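Local atomic coordinates of sortase, SrtB family (Streptococcus pneumoniae PCS8235, PDB entry 4Y4Q), a protein that probably acts as a cysteine transpeptidase of the sortase B family that takes part in assembling the type II pilus of Streptococcus pneumoniae. Residues A114-N117 against E121-N124; D191-Y196 against L212-R217; K143-E148 against F170-V175; V136-V141 against L221-L226. All blocks are in the same frame, centred on the assembly; numbering follows the deposited sequence.

Contact 1: residues A114-N117 against E121-N124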
loop_
_atom_site.group_PDB
_atom_site.type_symbol
_atom_site.label_atom_id
_atom_site.label_comp_id
_atom_site.label_asym_id
_atom_site.label_seq_id
_atom_site.Cartn_x
_atom_site.Cartn_y
_atom_site.Cartn_z
ATOM N N ALA A 114 -6.344 -7.776 -7.658
ATOM C CA ALA A 114 -7.340 -7.884 -8.731
ATOM C C ALA A 114 -8.795 -7.824 -8.252
ATOM O O ALA A 114 -9.696 -7.590 -9.050
ATOM C CB ALA A 114 -7.100 -9.149 -9.553
ATOM N N ARG A 115 -9.012 -8.036 -6.958
ATOM C CA ARG A 115 -10.350 -8.015 -6.374
ATOM C C ARG A 115 -10.776 -6.616 -5.902
ATOM O O ARG A 115 -11.958 -6.387 -5.595
ATOM C CB ARG A 115 -10.441 -9.028 -5.213
ATOM C CG ARG A 115 -10.423 -10.507 -5.656
ATOM C CD ARG A 115 -10.006 -11.440 -4.534
ATOM N NE ARG A 115 -8.716 -11.056 -3.956
ATOM C CZ ARG A 115 -8.146 -11.670 -2.921
ATOM N NH1 ARG A 115 -8.757 -12.702 -2.344
ATOM N NH2 ARG A 115 -6.968 -11.249 -2.465
ATOM N N ASN A 116 -9.816 -5.693 -5.828
ATOM C CA ASN A 116 -10.105 -4.327 -5.383
ATOM C C ASN A 116 -10.640 -3.422 -6.499
ATOM O O ASN A 116 -10.320 -3.611 -7.680
ATOM C CB ASN A 116 -8.855 -3.665 -4.818
ATOM C CG ASN A 116 -8.614 -3.991 -3.355
ATOM O OD1 ASN A 116 -7.481 -4.255 -2.956
ATOM N ND2 ASN A 116 -9.670 -3.939 -2.541
ATOM N N ASN A 117 -11.442 -2.432 -6.117
ATOM C CA ASN A 117 -11.880 -1.404 -7.053
ATOM C C ASN A 117 -10.693 -0.509 -7.433
ATOM O O ASN A 117 -9.974 -0.024 -6.552
ATOM C CB ASN A 117 -13.007 -0.574 -6.432
ATOM C CG ASN A 117 -13.390 0.628 -7.284
ATOM O OD1 ASN A 117 -12.786 1.699 -7.175
ATOM N ND2 ASN A 117 -14.403 0.460 -8.127
ATOM N N GLU A 121 -12.179 2.963 -4.120
ATOM C CA GLU A 121 -13.459 3.142 -3.448
ATOM C C GLU A 121 -13.638 2.200 -2.260
ATOM O O GLU A 121 -14.457 2.461 -1.370
ATOM C CB GLU A 121 -14.605 2.936 -4.442
ATOM C CG GLU A 121 -14.584 3.928 -5.590
ATOM C CD GLU A 121 -15.837 3.867 -6.440
ATOM O OE1 GLU A 121 -16.835 3.251 -5.995
ATOM O OE2 GLU A 121 -15.813 4.438 -7.554
ATOM N N ASP A 122 -12.885 1.103 -2.253
ATOM C CA ASP A 122 -13.057 0.071 -1.232
ATOM C C ASP A 122 -12.488 0.567 0.089
ATOM O O ASP A 122 -11.645 1.471 0.102
ATOM C CB ASP A 122 -12.324 -1.216 -1.628
ATOM C CG ASP A 122 -12.972 -1.934 -2.808
ATOM O OD1 ASP A 122 -14.162 -1.675 -3.095
ATOM O OD2 ASP A 122 -12.280 -2.772 -3.436
ATOM N N PHE A 123 -12.939 -0.040 1.186
ATOM C CA PHE A 123 -12.451 0.299 2.511
ATOM C C PHE A 123 -10.960 -0.001 2.618
ATOM O O PHE A 123 -10.168 0.887 2.916
ATOM C CB PHE A 123 -13.219 -0.462 3.599
ATOM C CG PHE A 123 -12.504 -0.474 4.922
ATOM C CD1 PHE A 123 -12.410 0.689 5.687
ATOM C CD2 PHE A 123 -11.893 -1.633 5.386
ATOM C CE1 PHE A 123 -11.728 0.685 6.902
ATOM C CE2 PHE A 123 -11.212 -1.643 6.597
ATOM C CZ PHE A 123 -11.124 -0.483 7.352
ATOM N N ASN A 124 -10.587 -1.246 2.348
ATOM C CA ASN A 124 -9.182 -1.624 2.340
ATOM C C ASN A 124 -8.723 -2.011 0.939
ATOM O O ASN A 124 -9.327 -2.865 0.290
ATOM C CB ASN A 124 -8.929 -2.775 3.315
ATOM C CG ASN A 124 -9.766 -3.999 3.000
ATOM O OD1 ASN A 124 -10.946 -3.890 2.666
ATOM N ND2 ASN A 124 -9.157 -5.175 3.105
HETATM O O HOH W 1 -13.832 -5.003 -3.604
HETATM O O HOH W 2 -10.465 -0.167 -3.939
#

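Contact 2: residues D191-Y196 against L212-R217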
loop_
_atom_site.group_PDB
_atom_site.type_symbol
_atom_site.label_atom_id
_atom_site.label_comp_id
_atom_site.label_asym_id
_atom_site.label_seq_id
_atom_site.Cartn_x
_atom_site.Cartn_y
_atom_site.Cartn_z
ATOM N N ASP A 191 -19.308 -2.836 11.147
ATOM C CA ASP A 191 -18.794 -3.630 12.260
ATOM C C ASP A 191 -17.721 -4.619 11.793
ATOM O O ASP A 191 -16.744 -4.891 12.510
ATOM C CB ASP A 191 -19.936 -4.366 12.967
ATOM C CG ASP A 191 -20.961 -3.417 13.578
ATOM O OD1 ASP A 191 -21.838 -2.926 12.836
ATOM O OD2 ASP A 191 -20.898 -3.175 14.803
ATOM N N ARG A 192 -17.891 -5.133 10.575
ATOM C CA ARG A 192 -16.918 -6.053 9.990
ATOM C C ARG A 192 -15.610 -5.342 9.631
ATOM O O ARG A 192 -14.519 -5.860 9.890
ATOM C CB ARG A 192 -17.518 -6.755 8.767
ATOM C CG ARG A 192 -16.607 -7.796 8.129
ATOM C CD ARG A 192 -17.261 -8.477 6.925
ATOM N NE ARG A 192 -18.288 -9.444 7.312
ATOM C CZ ARG A 192 -19.582 -9.152 7.384
ATOM N NH1 ARG A 192 -19.991 -7.923 7.097
ATOM N NH2 ARG A 192 -20.471 -10.077 7.742
ATOM N N GLN A 193 -15.714 -4.153 9.043
ATOM C CA GLN A 193 -14.538 -3.335 8.784
ATOM C C GLN A 193 -13.844 -3.012 10.106
ATOM O O GLN A 193 -12.619 -3.079 10.204
ATOM C CB GLN A 193 -14.918 -2.060 8.020
ATOM C CG GLN A 193 -15.137 -2.262 6.511
ATOM C CD GLN A 193 -16.073 -1.224 5.905
ATOM O OE1 GLN A 193 -16.569 -0.337 6.601
ATOM N NE2 GLN A 193 -16.332 -1.343 4.606
ATOM N N GLN A 194 -14.627 -2.707 11.139
ATOM C CA GLN A 194 -14.032 -2.374 12.432
ATOM C C GLN A 194 -13.233 -3.546 13.007
ATOM O O GLN A 194 -12.135 -3.357 13.530
ATOM C CB GLN A 194 -15.086 -1.912 13.436
ATOM C CG GLN A 194 -14.471 -1.396 14.735
ATOM C CD GLN A 194 -13.693 -0.105 14.524
ATOM O OE1 GLN A 194 -14.253 0.896 14.076
ATOM N NE2 GLN A 194 -12.391 -0.129 14.821
ATOM N N ALA A 195 -13.776 -4.756 12.885
ATOM C CA ALA A 195 -13.080 -5.957 13.334
ATOM C C ALA A 195 -11.790 -6.205 12.545
ATOM O O ALA A 195 -10.774 -6.626 13.110
ATOM C CB ALA A 195 -14.005 -7.176 13.254
ATOM N N TYR A 196 -11.816 -5.962 11.240
ATOM C CA TYR A 196 -10.594 -6.097 10.442
ATOM C C TYR A 196 -9.541 -5.102 10.933
ATOM O O TYR A 196 -8.363 -5.440 11.056
ATOM C CB TYR A 196 -10.890 -5.844 8.960
ATOM C CG TYR A 196 -9.675 -5.831 8.044
ATOM C CD1 TYR A 196 -9.122 -7.015 7.579
ATOM C CD2 TYR A 196 -9.123 -4.637 7.601
ATOM C CE1 TYR A 196 -8.033 -7.016 6.721
ATOM C CE2 TYR A 196 -8.015 -4.624 6.734
ATOM C CZ TYR A 196 -7.485 -5.813 6.307
ATOM O OH TYR A 196 -6.409 -5.823 5.457
ATOM N N LEU A 212 -9.323 6.742 13.037
ATOM C CA LEU A 212 -9.619 5.652 12.109
ATOM C C LEU A 212 -11.003 5.049 12.295
ATOM O O LEU A 212 -11.368 4.595 13.387
ATOM C CB LEU A 212 -8.572 4.548 12.223
ATOM C CG LEU A 212 -7.472 4.628 11.174
ATOM C CD1 LEU A 212 -6.583 3.397 11.252
ATOM C CD2 LEU A 212 -8.109 4.770 9.801
ATOM N N SER A 213 -11.759 5.024 11.204
ATOM C CA SER A 213 -13.107 4.470 11.219
ATOM C C SER A 213 -13.408 3.749 9.899
ATOM O O SER A 213 -12.720 3.967 8.895
ATOM C CB SER A 213 -14.131 5.581 11.485
ATOM O OG SER A 213 -14.065 6.588 10.492
ATOM N N PRO A 214 -14.490 2.992 9.870
ATOM C CA PRO A 214 -14.836 2.274 8.649
ATOM C C PRO A 214 -14.994 3.323 7.567
ATOM O O PRO A 214 -14.661 3.075 6.407
ATOM C CB PRO A 214 -16.188 1.650 8.986
ATOM C CG PRO A 214 -16.148 1.457 10.462
ATOM C CD PRO A 214 -15.351 2.611 11.003
ATOM N N SER A 215 -15.513 4.486 7.945
ATOM C CA SER A 215 -15.853 5.513 6.959
ATOM C C SER A 215 -14.631 5.992 6.143
ATOM O O SER A 215 -14.775 6.469 5.013
ATOM C CB SER A 215 -16.559 6.690 7.634
ATOM O OG SER A 215 -15.913 7.053 8.843
ATOM N N ASP A 216 -13.432 5.857 6.704
ATOM C CA ASP A 216 -12.208 6.210 5.979
ATOM C C ASP A 216 -11.834 5.129 4.960
ATOM O O ASP A 216 -12.520 4.113 4.822
ATOM C CB ASP A 216 -11.028 6.405 6.940
ATOM C CG ASP A 216 -11.335 7.362 8.071
ATOM O OD1 ASP A 216 -11.898 8.447 7.809
ATOM O OD2 ASP A 216 -11.012 7.020 9.228
ATOM N N ARG A 217 -10.732 5.354 4.250
ATOM C CA ARG A 217 -10.219 4.371 3.309
ATOM C C ARG A 217 -8.748 4.171 3.606
ATOM O O ARG A 217 -8.029 5.137 3.880
ATOM C CB ARG A 217 -10.404 4.853 1.873
ATOM C CG ARG A 217 -11.865 4.824 1.389
ATOM C CD ARG A 217 -11.957 5.490 0.037
ATOM N NE ARG A 217 -11.481 6.868 0.103
ATOM C CZ ARG A 217 -10.779 7.475 -0.854
ATOM N NH1 ARG A 217 -10.459 6.825 -1.973
ATOM N NH2 ARG A 217 -10.402 8.740 -0.688
HETATM O O HOH W 3 -10.094 1.936 15.181
#

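Contact 3: residues K143-E148 against F170-V175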
loop_
_atom_site.group_PDB
_atom_site.type_symbol
_atom_site.label_atom_id
_atom_site.label_comp_id
_atom_site.label_asym_id
_atom_site.label_seq_id
_atom_site.Cartn_x
_atom_site.Cartn_y
_atom_site.Cartn_z
ATOM N N LYS A 143 12.373 -0.916 5.690
ATOM C CA LYS A 143 13.057 0.022 6.584
ATOM C C LYS A 143 12.098 0.565 7.626
ATOM O O LYS A 143 12.525 1.081 8.657
ATOM C CB LYS A 143 13.711 1.178 5.820
ATOM C CG LYS A 143 14.760 0.760 4.814
ATOM C CD LYS A 143 15.576 1.962 4.359
ATOM C CE LYS A 143 16.502 1.599 3.201
ATOM N NZ LYS A 143 17.251 2.801 2.733
ATOM N N PHE A 144 10.799 0.449 7.361
ATOM C CA PHE A 144 9.799 0.874 8.340
ATOM C C PHE A 144 9.785 -0.026 9.583
ATOM O O PHE A 144 9.119 0.282 10.569
ATOM C CB PHE A 144 8.405 0.947 7.700
ATOM C CG PHE A 144 8.219 2.136 6.786
ATOM C CD1 PHE A 144 8.590 2.071 5.449
ATOM C CD2 PHE A 144 7.693 3.325 7.274
ATOM C CE1 PHE A 144 8.429 3.181 4.609
ATOM C CE2 PHE A 144 7.525 4.440 6.436
ATOM C CZ PHE A 144 7.894 4.368 5.109
ATOM N N ALA A 145 10.529 -1.128 9.548
ATOM C CA ALA A 145 10.672 -1.959 10.740
ATOM C C ALA A 145 11.539 -1.274 11.800
ATOM O O ALA A 145 11.513 -1.659 12.970
ATOM C CB ALA A 145 11.231 -3.328 10.385
ATOM N N ASP A 146 12.295 -0.258 11.388
ATOM C CA ASP A 146 13.111 0.530 12.317
ATOM C C ASP A 146 12.294 1.664 12.950
ATOM O O ASP A 146 11.615 2.424 12.248
ATOM C CB ASP A 146 14.344 1.091 11.607
ATOM C CG ASP A 146 15.244 1.882 12.542
ATOM O OD1 ASP A 146 15.861 1.270 13.447
ATOM O OD2 ASP A 146 15.335 3.118 12.370
ATOM N N GLN A 147 12.351 1.761 14.277
ATOM C CA GLN A 147 11.556 2.728 15.032
ATOM C C GLN A 147 11.719 4.147 14.482
ATOM O O GLN A 147 10.741 4.824 14.168
ATOM C CB GLN A 147 11.954 2.687 16.520
ATOM C CG GLN A 147 11.063 3.525 17.461
ATOM C CD GLN A 147 9.618 3.024 17.506
ATOM O OE1 GLN A 147 8.724 3.580 16.851
ATOM N NE2 GLN A 147 9.387 1.961 18.270
ATOM N N GLU A 148 12.965 4.582 14.355
ATOM C CA GLU A 148 13.279 5.930 13.891
ATOM C C GLU A 148 12.770 6.215 12.472
ATOM O O GLU A 148 12.120 7.231 12.218
ATOM C CB GLU A 148 14.792 6.135 13.971
ATOM C CG GLU A 148 15.248 7.570 13.968
ATOM C CD GLU A 148 16.738 7.684 14.252
ATOM O OE1 GLU A 148 17.180 7.195 15.321
ATOM O OE2 GLU A 148 17.464 8.244 13.396
ATOM N N PHE A 170 0.051 4.845 9.248
ATOM C CA PHE A 170 -0.194 4.617 10.678
ATOM C C PHE A 170 0.294 3.278 11.222
ATOM O O PHE A 170 0.224 3.038 12.427
ATOM C CB PHE A 170 -1.671 4.807 11.042
ATOM C CG PHE A 170 -2.589 3.839 10.365
ATOM C CD1 PHE A 170 -2.872 2.601 10.934
ATOM C CD2 PHE A 170 -3.171 4.162 9.152
ATOM C CE1 PHE A 170 -3.730 1.703 10.298
ATOM C CE2 PHE A 170 -4.020 3.269 8.514
ATOM C CZ PHE A 170 -4.296 2.043 9.092
ATOM N N GLU A 171 0.777 2.396 10.362
ATOM C CA GLU A 171 1.183 1.081 10.852
ATOM C C GLU A 171 2.213 0.380 9.972
ATOM O O GLU A 171 2.173 0.494 8.737
ATOM C CB GLU A 171 -0.049 0.165 11.048
ATOM C CG GLU A 171 0.328 -1.274 11.363
ATOM C CD GLU A 171 -0.849 -2.170 11.754
ATOM O OE1 GLU A 171 -1.986 -1.670 11.920
ATOM O OE2 GLU A 171 -0.621 -3.393 11.898
ATOM N N MET A 172 3.140 -0.338 10.607
ATOM C CA MET A 172 3.949 -1.325 9.886
ATOM C C MET A 172 3.780 -2.680 10.564
ATOM O O MET A 172 3.743 -2.780 11.804
ATOM C CB MET A 172 5.433 -0.941 9.888
ATOM C CG MET A 172 6.258 -1.574 8.761
ATOM S SD MET A 172 7.002 -3.183 9.137
ATOM C CE MET A 172 7.212 -2.994 10.856
ATOM N N LEU A 173 3.690 -3.736 9.770
ATOM C CA LEU A 173 3.627 -5.046 10.387
ATOM C C LEU A 173 4.346 -6.043 9.527
ATOM O O LEU A 173 4.567 -5.782 8.340
ATOM C CB LEU A 173 2.174 -5.470 10.656
ATOM C CG LEU A 173 1.069 -5.452 9.594
ATOM C CD1 LEU A 173 1.409 -6.348 8.468
ATOM C CD2 LEU A 173 -0.211 -5.993 10.197
ATOM N N GLU A 174 4.705 -7.175 10.124
ATOM C CA GLU A 174 5.277 -8.295 9.385
ATOM C C GLU A 174 4.358 -9.487 9.576
ATOM O O GLU A 174 3.900 -9.749 10.690
ATOM C CB GLU A 174 6.701 -8.611 9.882
ATOM C CG GLU A 174 7.711 -7.479 9.605
ATOM C CD GLU A 174 9.102 -7.730 10.198
ATOM O OE1 GLU A 174 9.279 -8.718 10.950
ATOM O OE2 GLU A 174 10.020 -6.929 9.914
ATOM N N VAL A 175 4.076 -10.200 8.491
ATOM C CA VAL A 175 3.126 -11.311 8.528
ATOM C C VAL A 175 3.573 -12.382 7.567
ATOM O O VAL A 175 4.467 -12.157 6.746
ATOM C CB VAL A 175 1.722 -10.870 8.053
ATOM C CG1 VAL A 175 1.085 -9.908 9.034
ATOM C CG2 VAL A 175 1.819 -10.232 6.669
#

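Contact 4: residues V136-V141 against L221-L226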
loop_
_atom_site.group_PDB
_atom_site.type_symbol
_atom_site.label_atom_id
_atom_site.label_comp_id
_atom_site.label_asym_id
_atom_site.label_seq_id
_atom_site.Cartn_x
_atom_site.Cartn_y
_atom_site.Cartn_z
ATOM N N VAL A 136 14.124 -4.411 -10.039
ATOM C CA VAL A 136 13.663 -3.498 -8.998
ATOM C C VAL A 136 13.326 -4.241 -7.704
ATOM O O VAL A 136 12.911 -5.407 -7.725
ATOM C CB VAL A 136 12.447 -2.661 -9.464
ATOM C CG1 VAL A 136 11.192 -3.520 -9.516
ATOM C CG2 VAL A 136 12.237 -1.455 -8.556
ATOM N N MET A 137 13.540 -3.564 -6.581
ATOM C CA MET A 137 13.137 -4.081 -5.284
ATOM C C MET A 137 12.466 -2.961 -4.523
ATOM O O MET A 137 12.380 -1.829 -5.003
ATOM C CB MET A 137 14.337 -4.612 -4.502
ATOM C CG MET A 137 15.126 -5.682 -5.244
ATOM S SD MET A 137 16.686 -6.119 -4.457
ATOM C CE MET A 137 17.425 -4.499 -4.294
ATOM N N PHE A 138 11.994 -3.277 -3.330
ATOM C CA PHE A 138 11.172 -2.347 -2.581
ATOM C C PHE A 138 11.754 -2.253 -1.195
ATOM O O PHE A 138 11.046 -2.348 -0.189
ATOM C CB PHE A 138 9.717 -2.826 -2.594
ATOM C CG PHE A 138 9.166 -2.954 -3.980
ATOM C CD1 PHE A 138 9.356 -4.120 -4.712
ATOM C CD2 PHE A 138 8.522 -1.881 -4.584
ATOM C CE1 PHE A 138 8.885 -4.230 -6.020
ATOM C CE2 PHE A 138 8.048 -1.977 -5.887
ATOM C CZ PHE A 138 8.227 -3.158 -6.608
ATOM N N GLY A 139 13.071 -2.050 -1.182
ATOM C CA GLY A 139 13.877 -2.051 0.021
ATOM C C GLY A 139 13.415 -1.100 1.102
ATOM O O GLY A 139 13.570 -1.411 2.284
ATOM N N ASP A 140 12.848 0.044 0.715
ATOM C CA ASP A 140 12.430 1.042 1.703
ATOM C C ASP A 140 11.248 0.565 2.541
ATOM O O ASP A 140 11.071 1.007 3.683
ATOM C CB ASP A 140 12.132 2.399 1.051
ATOM C CG ASP A 140 13.403 3.221 0.772
ATOM O OD1 ASP A 140 14.522 2.660 0.755
ATOM O OD2 ASP A 140 13.273 4.443 0.553
ATOM N N VAL A 141 10.445 -0.349 2.005
ATOM C CA VAL A 141 9.313 -0.840 2.791
ATOM C C VAL A 141 9.791 -1.483 4.098
ATOM O O VAL A 141 9.305 -1.148 5.182
ATOM C CB VAL A 141 8.417 -1.812 1.993
ATOM C CG1 VAL A 141 7.177 -2.176 2.797
ATOM C CG2 VAL A 141 7.998 -1.179 0.687
ATOM N N LEU A 221 0.339 -1.630 1.728
ATOM C CA LEU A 221 1.397 -1.808 0.742
ATOM C C LEU A 221 2.280 -2.947 1.223
ATOM O O LEU A 221 2.892 -2.866 2.293
ATOM C CB LEU A 221 2.204 -0.518 0.566
ATOM C CG LEU A 221 3.536 -0.620 -0.194
ATOM C CD1 LEU A 221 3.343 -1.167 -1.590
ATOM C CD2 LEU A 221 4.223 0.746 -0.249
ATOM N N SER A 222 2.362 -3.999 0.417
ATOM C CA SER A 222 2.962 -5.253 0.859
ATOM C C SER A 222 4.116 -5.670 -0.041
ATOM O O SER A 222 4.000 -5.617 -1.268
ATOM C CB SER A 222 1.874 -6.346 0.842
ATOM O OG SER A 222 2.417 -7.654 0.986
ATOM N N THR A 223 5.214 -6.123 0.557
ATOM C CA THR A 223 6.359 -6.568 -0.227
ATOM C C THR A 223 7.097 -7.744 0.411
ATOM O O THR A 223 6.852 -8.086 1.574
ATOM C CB THR A 223 7.366 -5.434 -0.451
ATOM O OG1 THR A 223 8.254 -5.797 -1.517
ATOM C CG2 THR A 223 8.172 -5.199 0.810
ATOM N N CYS A 224 8.015 -8.343 -0.348
ATOM C CA CYS A 224 8.707 -9.548 0.091
ATOM C C CYS A 224 9.602 -9.319 1.318
ATOM O O CYS A 224 10.306 -8.307 1.409
ATOM C CB CYS A 224 9.534 -10.138 -1.055
ATOM S SG CYS A 224 8.564 -10.845 -2.402
ATOM N N PHE A 225 9.544 -10.255 2.269
ATOM C CA PHE A 225 10.492 -10.299 3.387
ATOM C C PHE A 225 11.506 -11.404 3.093
ATOM O O PHE A 225 11.189 -12.597 3.141
ATOM C CB PHE A 225 9.775 -10.556 4.721
ATOM C CG PHE A 225 10.636 -10.332 5.942
ATOM C CD1 PHE A 225 11.954 -9.893 5.825
ATOM C CD2 PHE A 225 10.127 -10.562 7.214
ATOM C CE1 PHE A 225 12.740 -9.682 6.948
ATOM C CE2 PHE A 225 10.912 -10.359 8.344
ATOM C CZ PHE A 225 12.221 -9.918 8.209
ATOM N N LEU A 226 12.723 -10.997 2.763
ATOM C CA LEU A 226 13.832 -11.872 2.349
ATOM C C LEU A 226 14.328 -12.866 3.396
ATOM O O LEU A 226 14.746 -13.957 3.098
ATOM C CB LEU A 226 14.998 -11.033 1.828
ATOM C CG LEU A 226 14.882 -10.519 0.389
ATOM C CD1 LEU A 226 13.866 -11.290 -0.444
ATOM C CD2 LEU A 226 14.569 -9.047 0.365
#

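Contact 1: residues A114-N117 against E121-N124
N117 and D122, the two residues most covered by this contact, meet through a backbone-to-carboxylate bond: N117 N donates to D122 OD2 over 2.8 Å, with an N-H...O angle of 166°. The donor approaches from above the carboxylate plane, 50° out of it. A second donor takes the same oxygen by a different route. N116 ND2 donates to D122 OD2 over 3.0 Å, meeting the anti lone pair of that oxygen, with OD2 close to the amide plane of N116. Water 1 adds a third proton to D122 OD2 and also donates to R115 O, so one carboxylate oxygen gathers three donors, which would probably stabilise the carboxylate in its charged form.

N116 ND2 has a further acceptor, N124 O, also at 3.0 Å, but this bond is more bent and tilted from the amide plane. With N116 OD1 receiving I126 N, both ends of that buried amide are engaged. The N117 side chain reaches E121: chi1 of 173° sets CG anti to the backbone N, and OD1 accepts from K119 N, an Asx turn, and weakly from E121 N at 3.4 Å. E121 CG packs 3.3 Å from N117 OD1. Water 2 links N117 O to D122 N. Carboxylate-to-amide bonds and an Asx turn close the loop joining the antiparallel strands 110-112 and 124-129 of the sortase beta-barrel.

Contact 2: residues D191-Y196 against L212-R217
P214 is flanked by two glutamines of helix 190-202, and the closest approach is Q193 OE1 to P214 CB at 3.1 Å. The aliphatic part of Q193 follows behind, its CB standing 4.0 Å from P214 CB. Q193 runs out extended beyond CG, which carries the amide past the ring so that its oxygen faces P214 while NE2 donates to I187 O. That outside bond fixes which end of the amide is turned to the proline. One residue on, Q194 reaches the ring from another direction. Its CG is anti to the backbone N (chi1 -173°) and the chain then bends at chi2 (67°), bringing OE1 to 3.7 Å from P214 CD. No hydrogen bond crosses directly; water 3 accepts from Q194 NE2 and makes a weak bond to L212 O, while D198 OD1 is a second partner of NE2.

Class B sortases are known for a long helix inserted ahead of the strand that carries the signature cysteine, and helix 190-202, preceding strand 218-225, is consistent with that insertion. P214 occupies the second position of a type I beta turn, S213 to D216, closed by D216 N to S213 O at 3.0 Å. Across the turn S213 N donates to D216 OD2 over 2.9 Å, from above the carboxylate plane. F123 packs against the amide end of Q193 and touches P214 O, and P214 also meets E190.

Contact 3: residues K143-E148 against F170-V175
M172 reaches F144 and A145 by a twice-bent chain: CG stands anti to the backbone N (chi1 -158°), chi2 turns at -90°, and chi3 of -30° folds the methyl back over the turn. Chi1 sets M172 CG against F144 CB at 3.5 Å. The chi2 bend carries the sulfur along the F144-A145 peptide, with M172 SD 4.1 Å from A145 N, and chi3 brings M172 CE past the F144 carbonyl to A145, where it rests 3.6 Å from A145 CA and 4.1 Å from A145 CB. F144 contributes its CB and backbone rather than its ring, because CG anti to the carbonyl carbon swings the phenyl away from the strand. E174 extends from beyond M172, and its OE2 ends 3.8 Å from A145 CB, a van der Waals touch at the margin. No hydrogen bond joins the two segments, so the fit depends on shape.

The peptide that M172 covers is held in a type I turn from K143 to D146, with D146 N bonded to K143 O at 3.1 Å. D146 then serves as the N-cap of helix 147-152, OD2 capping F149 N. The F144 ring meets F149 edge-to-face and also touches F150 and V235, while A145 O accepts from H206 NE2. Thus the turn between helices 139-143 and 147-152 lies on strand 163-176, with M172 also touching F150 and M205 and strand 231-240 close at hand.

Contact 4: residues V136-V141 against L221-L226
T223 packs between F138 and V141, and this is the tight part of the contact. T223 CG2 meets V141 CB at 3.6 Å and V141 CG1 at 3.8 Å, the two side chains lying alongside and running in opposing senses. On its other branch T223 OG1 lies 3.5 Å from F138 CB and reaches the phenyl obliquely. OG1 anti to the backbone N (chi1 -164°) leaves CG2 in the crowded position between N and the carbonyl carbon, aimed at V141. Looser packing begins at L221, whose CD2 is 4.3 Å from V141 CG2, although both residues are buried. Toward solvent the segments part: the side chains of exposed M137 and L226 do not touch the opposing segment, and M137 is poorly ordered.

The F138 ring points away to stack edge-to-face on Y84. Residues L221 to C224 match the end of the sortase TLXTC signature, whose cysteine is the nucleophile in relatives; C224 here touches H131. T223 OG1 bonds to G129 O, so although it touches F138 it makes no polar pair across the contact; V141 of helix 139-143 meets T223 CG2 and L221 CD2, consistent with apolar packing holding the helix against this strand.

In the fold
Contact 1 closes first, a short loop between strands 110-112 and 124-129, before any other contact opens. Contact 4 opens next at 136-141 and closes only at 221-226, and inside its long loop contacts 3 and 2 lie in series: 143-148 back to 170-175, then 191-196 to 212-217. None cross. Contacts 3 and 4, with centres about 12 Å apart, seat helix 139-143 and the turn that follows it on the same sheet and touch through E174 and F225. On the opposite side of the chain's centre from contact 4, F123 of contact 1 packs on Q193 and P214 of contact 2, tying the barrel loop to helix 190-202. L212 against F170 joins contacts 2 and 3.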